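Local coordinates for msDPBB_sym2 protein (Synthetic construct, PDB 7DWW), which forms a designed, internally repeated double-psi beta-barrel that models the fold at the core of RNA polymerase, with no function of its own assigned, at residues D38-M43 and V83-V88; R23-L28 and D58-N63; V17-V22 and R66-L71. One frame throughout, in Å; residues are numbered along the deposited sequence.

Interaction 1 of 3, residues D38-M43 and V83-V88; sequences DLVEIM and VEIMKV
Met-43 and Met-86 meet on the more exposed face of an antiparallel pairing between strands 39-43 and 82-87. Their thioether ends cross at a slant, Met-43 SD lying 3.7 Å from Met-86 CE. CG of Met-86 stands opposite its own backbone N (chi1 -179°), and a bend at chi3 then turns the methyl toward the Met-43 sulfur. Glu-41 N donates to Met-86 O (2.9 Å, 170° at the hydrogen) and Glu-41 O accepts from Met-86 N in return, both in the carbonyl plane. The Glu-41 carboxylate leaves the pair for Ser-47. On the reverse face Ile-42 and Ile-85 are buried side by side, and Val-40 CB lies 3.7 Å from Ile-85 CG2. At the chain end Lys-87 crosses Asp-38 at about a right angle; its NZ donates to Val-88 O at 3.0 Å, from above the carbonyl plane, and more weakly to Leu-39 O at 3.1 Å. Asp-38 is salt-bridged to Lys-35. Were Lys-87 replaced by an alanine, the Leu-39 and Val-88 carbonyls would probably lose their shared donor, leaving the last residue freer to move. Backbone bonds set the register, so aliphatic groups can pack inside the barrel while thioethers and carboxylates face solvent.

Interaction 2 of 3, residues R23-L28 and D58-N63; sequences RMDEEL and DDVGKN
Asp-25 and Val-60 form the centre of this contact, where the N-terminus of helix 26-32 in the double-psi beta-barrel abuts the loop joining strands 47-54 and 64-67. The two side chains cross at about a right angle. CB of Asp-25 lies 3.6 Å from CG2 of Val-60, and the carboxylate oxygen OD2 sits close to both valine methyls. The other methyl, Val-60 CG1, meets the end of Glu-27 and lies 3.4 Å from its CD, with the extended glutamate chain running across it. A single loop valine is therefore wedged between the acid at the N-cap and one in the first turn. Farther along, Leu-28 offers its methyls to the amide of Asn-63, with CD2 3.7 Å from ND2. That amide nitrogen is itself held by a bond to the carbonyl of Ile-6.

A capping bond helps to set Asp-25 in place: Leu-28 N donates to Asp-25 OD2 over 3.0 Å, approaching from above the carboxylate plane, 49° out of it. With chi1 at 69°, the carboxylate group lies between the backbone N and the carbonyl carbon, which turns it back over the first helical turn. Behind the cap, Met-24 is fixed by backbone bonds to Ala-53 and Ala-55, while its side chain packs on Val-52, Val-65, Met-29 and Leu-32. On the loop side, backbone bonding between Asn-63 and Arg-8 leads the chain into strand 64-67, and Asn-63 adopts a left-handed helical backbone conformation. One water links the two segments, donating to Asp-25 OD1 at 3.0 Å and to Val-60 O at 2.7 Å.

Interaction 3 of 3, residues V17-V22 and R66-L71; sequences VGKNIV and RMDEEL
Lys-19 and Glu-70 join the two segments by a salt bridge, with NZ 2.8 Å from OE2. The ammonium meets the carboxylate on its anti side, 25° out of plane. It also donates to a water 2.9 Å from Lys-19 NZ, and that water donates to Asp-68 OD2. Between these ends the lysine chain, bent at chi2, passes obliquely by the Asp-68 carboxylate, its CD 3.8 Å from both OD1 and OD2. Asp-68 is the N-cap of helix 69-75: its OD2 accepts from Glu-70 N at 2.7 Å, again on the anti side, and so serves a helix amide and a water. With CG opposite the backbone N (chi1 -176°), OD2 is brought up to that amide, which lies 18° out of the carboxylate plane. The positive lysine and the helix end would probably stabilise both acids in their charged form.

In the double-psi beta-barrel these segments carry the start of strand 21-24, preceded by a turn, and the end of strand 64-67, followed by the helix. A second water bridges the beta turn from Gly-18 to Ile-21 to the helix start, donating to Lys-19 O and Ile-21 O and accepting from Asp-68 N, each at 2.8 Å. Toward the strands the contact turns apolar: Val-22 lies alongside Met-67, and its CG1 meets Leu-71 CD2 at 3.7 Å, while Val-22 CA makes a CA-H...O contact to Arg-66 O.

Overall arrangement
The three contacts surround one barrel interior, with centres 13 to 16 Å apart. Interactions 2 and 3 use strand 21-24 and meet where Arg-23 O lies 2.9 Å from Arg-66 N, a probable hydrogen bond. They look like counterparts, since RMDEEL recurs at 23-28 and 66-71 and each copy places an aspartate N-cap against a loop. Interaction 1 pairs the two middle strands of the sheet and sends its buried side chains toward both: Ile-42 CD1 reaches Val-22 CG1 of interaction 3 at 3.6 Å, and Ile-85 CG2 lies 4.2 Å from Met-24 SD of interaction 2. Along the chain its segments alternate with those of each, while interaction 2 is nested within interaction 3.

Interaction 1 of 3, residues D38-M43 and V83-V88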
loop_
_atom_site.group_PDB
_atom_site.type_symbol
_atom_site.label_atom_id
_atom_site.label_comp_id
_atom_site.label_asym_id
_atom_site.label_seq_id
_atom_site.Cartn_x
_atom_site.Cartn_y
_atom_site.Cartn_z
ATOM N N ASP A 38 -9.475 4.824 -3.953
ATOM C CA ASP A 38 -8.801 6.134 -4.075
ATOM C C ASP A 38 -7.376 5.972 -4.596
ATOM O O ASP A 38 -6.781 4.942 -4.407
ATOM C CB ASP A 38 -8.713 6.823 -2.713
ATOM C CG ASP A 38 -9.954 7.562 -2.259
ATOM O OD1 ASP A 38 -10.792 7.833 -3.089
ATOM O OD2 ASP A 38 -10.056 7.841 -1.076
ATOM N N LEU A 39 -6.882 6.990 -5.275
ATOM C CA LEU A 39 -5.473 7.039 -5.669
ATOM C C LEU A 39 -4.622 7.468 -4.480
ATOM O O LEU A 39 -5.017 8.360 -3.715
ATOM C CB LEU A 39 -5.248 8.030 -6.802
ATOM C CG LEU A 39 -5.689 7.731 -8.227
ATOM C CD1 LEU A 39 -5.362 8.942 -9.009
ATOM C CD2 LEU A 39 -4.952 6.517 -8.777
ATOM N N VAL A 40 -3.434 6.849 -4.337
ATOM C CA VAL A 40 -2.452 7.221 -3.328
ATOM C C VAL A 40 -1.120 7.198 -4.036
ATOM O O VAL A 40 -0.932 6.468 -5.015
ATOM C CB VAL A 40 -2.415 6.257 -2.107
ATOM C CG1 VAL A 40 -3.694 6.384 -1.278
ATOM C CG2 VAL A 40 -2.120 4.849 -2.556
ATOM N N GLU A 41 -0.184 7.996 -3.532
ATOM C CA GLU A 41 1.190 8.012 -4.005
ATOM C C GLU A 41 2.064 7.294 -2.972
ATOM O O GLU A 41 1.919 7.524 -1.764
ATOM C CB GLU A 41 1.669 9.456 -4.245
ATOM C CG GLU A 41 3.144 9.625 -4.593
ATOM C CD GLU A 41 3.485 11.025 -5.081
ATOM O OE1 GLU A 41 2.709 11.960 -4.804
ATOM O OE2 GLU A 41 4.524 11.197 -5.748
ATOM N N ILE A 42 2.928 6.397 -3.443
ATOM C CA ILE A 42 3.789 5.603 -2.582
ATOM C C ILE A 42 5.225 5.929 -2.922
ATOM O O ILE A 42 5.626 5.841 -4.085
ATOM C CB ILE A 42 3.522 4.095 -2.742
ATOM C CG1 ILE A 42 2.060 3.800 -2.427
ATOM C CG2 ILE A 42 4.467 3.315 -1.811
ATOM C CD1 ILE A 42 1.556 2.510 -3.026
ATOM N N MET A 43 6.003 6.309 -1.912
ATOM C CA MET A 43 7.353 6.809 -2.120
ATOM C C MET A 43 8.359 6.118 -1.208
ATOM O O MET A 43 8.045 5.728 -0.067
ATOM C CB MET A 43 7.441 8.317 -1.870
ATOM C CG MET A 43 6.187 9.089 -2.228
ATOM S SD MET A 43 6.308 10.818 -1.734
ATOM C CE MET A 43 8.021 11.158 -2.143
ATOM N N VAL A 83 7.693 2.632 3.413
ATOM C CA VAL A 83 7.257 3.583 2.394
ATOM C C VAL A 83 6.321 4.573 3.057
ATOM O O VAL A 83 5.667 4.264 4.057
ATOM C CB VAL A 83 6.538 2.920 1.194
ATOM C CG1 VAL A 83 7.553 2.183 0.345
ATOM C CG2 VAL A 83 5.472 1.949 1.700
ATOM N N GLU A 84 6.244 5.758 2.462
ATOM C CA GLU A 84 5.225 6.742 2.793
ATOM C C GLU A 84 4.079 6.673 1.803
ATOM O O GLU A 84 4.301 6.619 0.586
ATOM C CB GLU A 84 5.783 8.163 2.789
ATOM C CG GLU A 84 4.723 9.212 2.999
ATOM C CD GLU A 84 5.313 10.588 3.131
ATOM O OE1 GLU A 84 6.556 10.726 3.053
ATOM O OE2 GLU A 84 4.529 11.536 3.329
ATOM N N ILE A 85 2.851 6.685 2.310
ATOM C CA ILE A 85 1.660 6.595 1.462
ATOM C C ILE A 85 0.873 7.862 1.675
ATOM O O ILE A 85 0.564 8.227 2.825
ATOM C CB ILE A 85 0.820 5.353 1.795
ATOM C CG1 ILE A 85 1.703 4.124 1.701
ATOM C CG2 ILE A 85 -0.466 5.267 0.887
ATOM C CD1 ILE A 85 1.035 2.835 2.065
ATOM N N MET A 86 0.647 8.601 0.607
ATOM C CA MET A 86 0.062 9.916 0.721
ATOM C C MET A 86 -1.138 10.037 -0.198
ATOM O O MET A 86 -1.119 9.559 -1.334
ATOM C CB MET A 86 1.104 10.983 0.377
ATOM C CG MET A 86 0.627 12.402 0.489
ATOM S SD MET A 86 1.906 13.540 -0.094
ATOM C CE MET A 86 3.315 12.445 -0.194
ATOM N N LYS A 87 -2.165 10.703 0.302
ATOM C CA LYS A 87 -3.311 10.849 -0.576
ATOM C C LYS A 87 -3.025 11.950 -1.579
ATOM O O LYS A 87 -2.634 13.067 -1.192
ATOM C CB LYS A 87 -4.584 11.146 0.219
ATOM C CG LYS A 87 -5.859 10.536 -0.374
ATOM C CD LYS A 87 -6.075 11.018 -1.805
ATOM C CE LYS A 87 -7.206 10.277 -2.512
ATOM N NZ LYS A 87 -7.207 10.530 -3.989
ATOM N N VAL A 88 -3.274 11.579 -2.841
ATOM C CA VAL A 88 -2.933 12.416 -3.998
ATOM C C VAL A 88 -4.176 13.100 -4.584
ATOM O O VAL A 88 -5.305 12.907 -4.111
ATOM C CB VAL A 88 -2.189 11.594 -5.110
ATOM C CG1 VAL A 88 -2.894 10.294 -5.394
ATOM C CG2 VAL A 88 -2.057 12.417 -6.405
#

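Interaction 2 of 3, residues R23-L28 and D58-N63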
loop_
_atom_site.group_PDB
_atom_site.type_symbol
_atom_site.label_atom_id
_atom_site.label_comp_id
_atom_site.label_asym_id
_atom_site.label_seq_id
_atom_site.Cartn_x
_atom_site.Cartn_y
_atom_site.Cartn_z
ATOM N N ARG A 23 -3.009 -2.781 -0.736
ATOM C CA ARG A 23 -3.995 -3.197 0.243
ATOM C C ARG A 23 -3.527 -2.772 1.631
ATOM O O ARG A 23 -2.400 -3.075 2.030
ATOM C CB ARG A 23 -4.253 -4.707 0.175
ATOM C CG ARG A 23 -4.646 -5.164 -1.263
ATOM C CD ARG A 23 -5.254 -6.579 -1.307
ATOM N NE ARG A 23 -6.656 -6.574 -0.902
ATOM C CZ ARG A 23 -7.674 -6.387 -1.738
ATOM N NH1 ARG A 23 -7.446 -6.212 -3.029
ATOM N NH2 ARG A 23 -8.919 -6.378 -1.279
ATOM N N MET A 24 -4.399 -2.042 2.326
ATOM C CA MET A 24 -4.161 -1.431 3.629
ATOM C C MET A 24 -5.332 -1.765 4.539
ATOM O O MET A 24 -6.467 -1.878 4.074
ATOM C CB MET A 24 -4.051 0.093 3.499
ATOM C CG MET A 24 -2.921 0.569 2.611
ATOM S SD MET A 24 -3.107 2.338 2.256
ATOM C CE MET A 24 -3.150 2.952 3.938
ATOM N N ASP A 25 -5.069 -1.912 5.838
ATOM C CA ASP A 25 -6.161 -2.255 6.750
ATOM C C ASP A 25 -7.077 -1.051 6.970
ATOM O O ASP A 25 -6.706 0.116 6.742
ATOM C CB ASP A 25 -5.631 -2.765 8.099
ATOM C CG ASP A 25 -4.952 -1.677 8.898
ATOM O OD1 ASP A 25 -3.740 -1.445 8.714
ATOM O OD2 ASP A 25 -5.661 -0.993 9.658
ATOM N N GLU A 26 -8.308 -1.344 7.396
ATOM C CA GLU A 26 -9.322 -0.301 7.547
ATOM C C GLU A 26 -8.855 0.846 8.459
ATOM O O GLU A 26 -9.041 2.025 8.139
ATOM C CB GLU A 26 -10.628 -0.895 8.074
ATOM C CG GLU A 26 -11.614 0.164 8.582
ATOM C CD GLU A 26 -13.051 -0.082 8.155
ATOM O OE1 GLU A 26 -13.781 0.904 7.892
ATOM O OE2 GLU A 26 -13.452 -1.262 8.084
ATOM N N GLU A 27 -8.267 0.533 9.614
ATOM C CA GLU A 27 -7.853 1.608 10.514
ATOM C C GLU A 27 -6.863 2.542 9.833
ATOM O O GLU A 27 -6.930 3.768 9.998
ATOM C CB GLU A 27 -7.255 1.040 11.801
ATOM C CG GLU A 27 -8.303 0.576 12.747
ATOM C CD GLU A 27 -7.735 0.138 14.071
ATOM O OE1 GLU A 27 -6.687 0.673 14.481
ATOM O OE2 GLU A 27 -8.332 -0.765 14.682
ATOM N N LEU A 28 -5.909 1.960 9.112
ATOM C CA LEU A 28 -4.878 2.773 8.490
ATOM C C LEU A 28 -5.457 3.608 7.345
ATOM O O LEU A 28 -5.113 4.792 7.190
ATOM C CB LEU A 28 -3.737 1.876 8.016
ATOM C CG LEU A 28 -2.497 2.627 7.557
ATOM C CD1 LEU A 28 -2.015 3.568 8.621
ATOM C CD2 LEU A 28 -1.407 1.643 7.137
ATOM N N ASP A 58 -6.901 -9.169 9.149
ATOM C CA ASP A 58 -6.024 -9.337 10.325
ATOM C C ASP A 58 -5.067 -8.137 10.372
ATOM O O ASP A 58 -5.036 -7.435 11.407
ATOM C CB ASP A 58 -5.318 -10.690 10.255
ATOM C CG ASP A 58 -4.771 -10.942 8.870
ATOM O OD1 ASP A 58 -4.670 -9.966 8.108
ATOM O OD2 ASP A 58 -4.530 -12.105 8.555
ATOM N N ASP A 59 -4.418 -7.874 9.245
ATOM C CA ASP A 59 -3.376 -6.839 9.067
ATOM C C ASP A 59 -3.563 -5.555 9.888
ATOM O O ASP A 59 -2.739 -4.666 9.708
ATOM C CB ASP A 59 -3.300 -6.465 7.590
ATOM C CG ASP A 59 -2.566 -7.489 6.748
ATOM O OD1 ASP A 59 -3.012 -8.615 6.670
ATOM O OD2 ASP A 59 -1.580 -7.129 6.184
ATOM N N VAL A 60 -4.503 -5.475 10.833
ATOM C CA VAL A 60 -4.698 -4.132 11.450
ATOM C C VAL A 60 -3.561 -3.686 12.367
ATOM O O VAL A 60 -3.350 -2.480 12.464
ATOM C CB VAL A 60 -6.092 -3.999 12.081
ATOM C CG1 VAL A 60 -6.233 -2.694 12.840
ATOM C CG2 VAL A 60 -7.170 -4.113 11.020
ATOM N N GLY A 61 -2.816 -4.584 12.985
ATOM C CA GLY A 61 -1.802 -3.978 13.871
ATOM C C GLY A 61 -0.526 -3.685 13.124
ATOM O O GLY A 61 0.147 -2.703 13.454
ATOM N N LYS A 62 -0.242 -4.522 12.129
ATOM C CA LYS A 62 1.019 -4.586 11.340
ATOM C C LYS A 62 1.448 -3.269 10.710
ATOM O O LYS A 62 2.631 -3.054 10.624
ATOM C CB LYS A 62 0.901 -5.690 10.294
ATOM C CG LYS A 62 -0.073 -6.795 10.656
ATOM C CD LYS A 62 0.363 -8.119 10.110
ATOM C CE LYS A 62 -0.760 -9.120 9.993
ATOM N NZ LYS A 62 -0.288 -10.502 10.224
ATOM N N ASN A 63 0.520 -2.435 10.286
ATOM C CA ASN A 63 0.928 -1.197 9.586
ATOM C C ASN A 63 1.733 -1.620 8.345
ATOM O O ASN A 63 2.839 -1.141 8.121
ATOM C CB ASN A 63 1.405 -0.105 10.545
ATOM C CG ASN A 63 2.247 0.960 9.907
ATOM O OD1 ASN A 63 3.467 0.926 9.992
ATOM N ND2 ASN A 63 1.599 1.872 9.218
HETATM O O HOH W 1 -1.931 -0.757 11.026
#

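Interaction 3 of 3, residues V17-V22 and R66-L71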
loop_
_atom_site.group_PDB
_atom_site.type_symbol
_atom_site.label_atom_id
_atom_site.label_comp_id
_atom_site.label_asym_id
_atom_site.label_seq_id
_atom_site.Cartn_x
_atom_site.Cartn_y
_atom_site.Cartn_z
ATOM N N VAL A 17 -6.140 -9.601 -7.136
ATOM C CA VAL A 17 -6.091 -9.093 -8.533
ATOM C C VAL A 17 -5.889 -7.579 -8.476
ATOM O O VAL A 17 -6.418 -6.972 -7.557
ATOM C CB VAL A 17 -7.390 -9.426 -9.276
ATOM C CG1 VAL A 17 -7.488 -10.900 -9.606
ATOM C CG2 VAL A 17 -8.588 -8.957 -8.477
ATOM N N GLY A 18 -5.195 -7.029 -9.458
ATOM C CA GLY A 18 -4.915 -5.599 -9.514
ATOM C C GLY A 18 -3.444 -5.349 -9.352
ATOM O O GLY A 18 -3.006 -5.159 -8.261
ATOM N N LYS A 19 -2.714 -5.352 -10.427
ATOM C CA LYS A 19 -1.275 -5.125 -10.277
ATOM C C LYS A 19 -1.020 -3.727 -9.697
ATOM O O LYS A 19 -0.006 -3.546 -9.087
ATOM C CB LYS A 19 -0.597 -5.401 -11.607
ATOM C CG LYS A 19 -0.301 -6.861 -11.898
ATOM C CD LYS A 19 1.117 -7.042 -12.293
ATOM C CE LYS A 19 1.514 -8.425 -12.734
ATOM N NZ LYS A 19 2.964 -8.466 -13.038
ATOM N N ASN A 20 -1.931 -2.783 -9.920
ATOM C CA ASN A 20 -1.748 -1.441 -9.365
ATOM C C ASN A 20 -2.627 -1.184 -8.132
ATOM O O ASN A 20 -2.876 -0.025 -7.771
ATOM C CB ASN A 20 -2.020 -0.402 -10.453
ATOM C CG ASN A 20 -3.469 -0.382 -10.899
ATOM O OD1 ASN A 20 -4.133 -1.417 -10.965
ATOM N ND2 ASN A 20 -3.950 0.796 -11.224
ATOM N N ILE A 21 -3.096 -2.238 -7.469
ATOM C CA ILE A 21 -3.882 -2.113 -6.244
ATOM C C ILE A 21 -2.979 -2.423 -5.063
ATOM O O ILE A 21 -2.329 -3.476 -5.038
ATOM C CB ILE A 21 -5.086 -3.066 -6.245
ATOM C CG1 ILE A 21 -6.068 -2.708 -7.354
ATOM C CG2 ILE A 21 -5.734 -3.120 -4.839
ATOM C CD1 ILE A 21 -6.336 -1.247 -7.442
ATOM N N VAL A 22 -2.939 -1.529 -4.095
ATOM C CA VAL A 22 -2.263 -1.811 -2.836
ATOM C C VAL A 22 -3.329 -1.984 -1.766
ATOM O O VAL A 22 -4.420 -1.422 -1.849
ATOM C CB VAL A 22 -1.245 -0.717 -2.461
ATOM C CG1 VAL A 22 -0.173 -0.613 -3.544
ATOM C CG2 VAL A 22 -1.934 0.614 -2.248
ATOM N N ARG A 66 0.228 -4.046 1.336
ATOM C CA ARG A 66 0.502 -5.204 0.480
ATOM C C ARG A 66 0.492 -4.767 -0.978
ATOM O O ARG A 66 -0.424 -4.067 -1.412
ATOM C CB ARG A 66 -0.543 -6.288 0.699
ATOM C CG ARG A 66 -0.341 -7.060 1.976
ATOM C CD ARG A 66 -1.069 -8.377 1.956
ATOM N NE ARG A 66 -1.032 -9.018 3.271
ATOM C CZ ARG A 66 -0.028 -9.763 3.716
ATOM N NH1 ARG A 66 1.034 -9.976 2.954
ATOM N NH2 ARG A 66 -0.094 -10.315 4.926
ATOM N N MET A 67 1.508 -5.212 -1.736
ATOM C CA MET A 67 1.810 -4.757 -3.083
ATOM C C MET A 67 2.154 -5.964 -3.944
ATOM O O MET A 67 2.699 -6.952 -3.465
ATOM C CB MET A 67 2.997 -3.765 -3.123
ATOM C CG MET A 67 2.838 -2.512 -2.257
ATOM S SD MET A 67 4.346 -1.501 -2.348
ATOM C CE MET A 67 4.515 -1.197 -4.100
ATOM N N ASP A 68 1.841 -5.860 -5.235
ATOM C CA ASP A 68 2.335 -6.829 -6.204
ATOM C C ASP A 68 3.850 -6.684 -6.370
ATOM O O ASP A 68 4.403 -5.583 -6.285
ATOM C CB ASP A 68 1.620 -6.608 -7.536
ATOM C CG ASP A 68 1.999 -7.625 -8.578
ATOM O OD1 ASP A 68 1.192 -8.546 -8.776
ATOM O OD2 ASP A 68 3.104 -7.522 -9.143
ATOM N N GLU A 69 4.525 -7.805 -6.637
ATOM C CA GLU A 69 5.987 -7.779 -6.761
ATOM C C GLU A 69 6.436 -6.821 -7.860
ATOM O O GLU A 69 7.460 -6.135 -7.723
ATOM C CB GLU A 69 6.536 -9.198 -7.006
ATOM C CG GLU A 69 6.319 -9.749 -8.414
ATOM C CD GLU A 69 7.429 -9.317 -9.370
ATOM O OE1 GLU A 69 7.239 -9.404 -10.606
ATOM O OE2 GLU A 69 8.508 -8.889 -8.881
ATOM N N GLU A 70 5.673 -6.729 -8.948
ATOM C CA GLU A 70 6.128 -5.826 -9.998
ATOM C C GLU A 70 5.999 -4.365 -9.604
ATOM O O GLU A 70 6.873 -3.564 -9.962
ATOM C CB GLU A 70 5.380 -6.065 -11.305
ATOM C CG GLU A 70 6.033 -5.288 -12.453
ATOM C CD GLU A 70 5.424 -5.580 -13.811
ATOM O OE1 GLU A 70 5.523 -4.705 -14.710
ATOM O OE2 GLU A 70 4.848 -6.681 -13.976
ATOM N N LEU A 71 4.966 -4.018 -8.832
ATOM C CA LEU A 71 4.826 -2.605 -8.389
ATOM C C LEU A 71 5.999 -2.267 -7.472
ATOM O O LEU A 71 6.536 -1.193 -7.575
ATOM C CB LEU A 71 3.482 -2.386 -7.701
ATOM C CG LEU A 71 3.124 -0.920 -7.461
ATOM C CD1 LEU A 71 2.923 -0.176 -8.769
ATOM C CD2 LEU A 71 1.908 -0.792 -6.580
HETATM O O HOH W 2 0.131 -3.853 -6.273
HETATM O O HOH W 3 3.745 -10.055 -10.801
#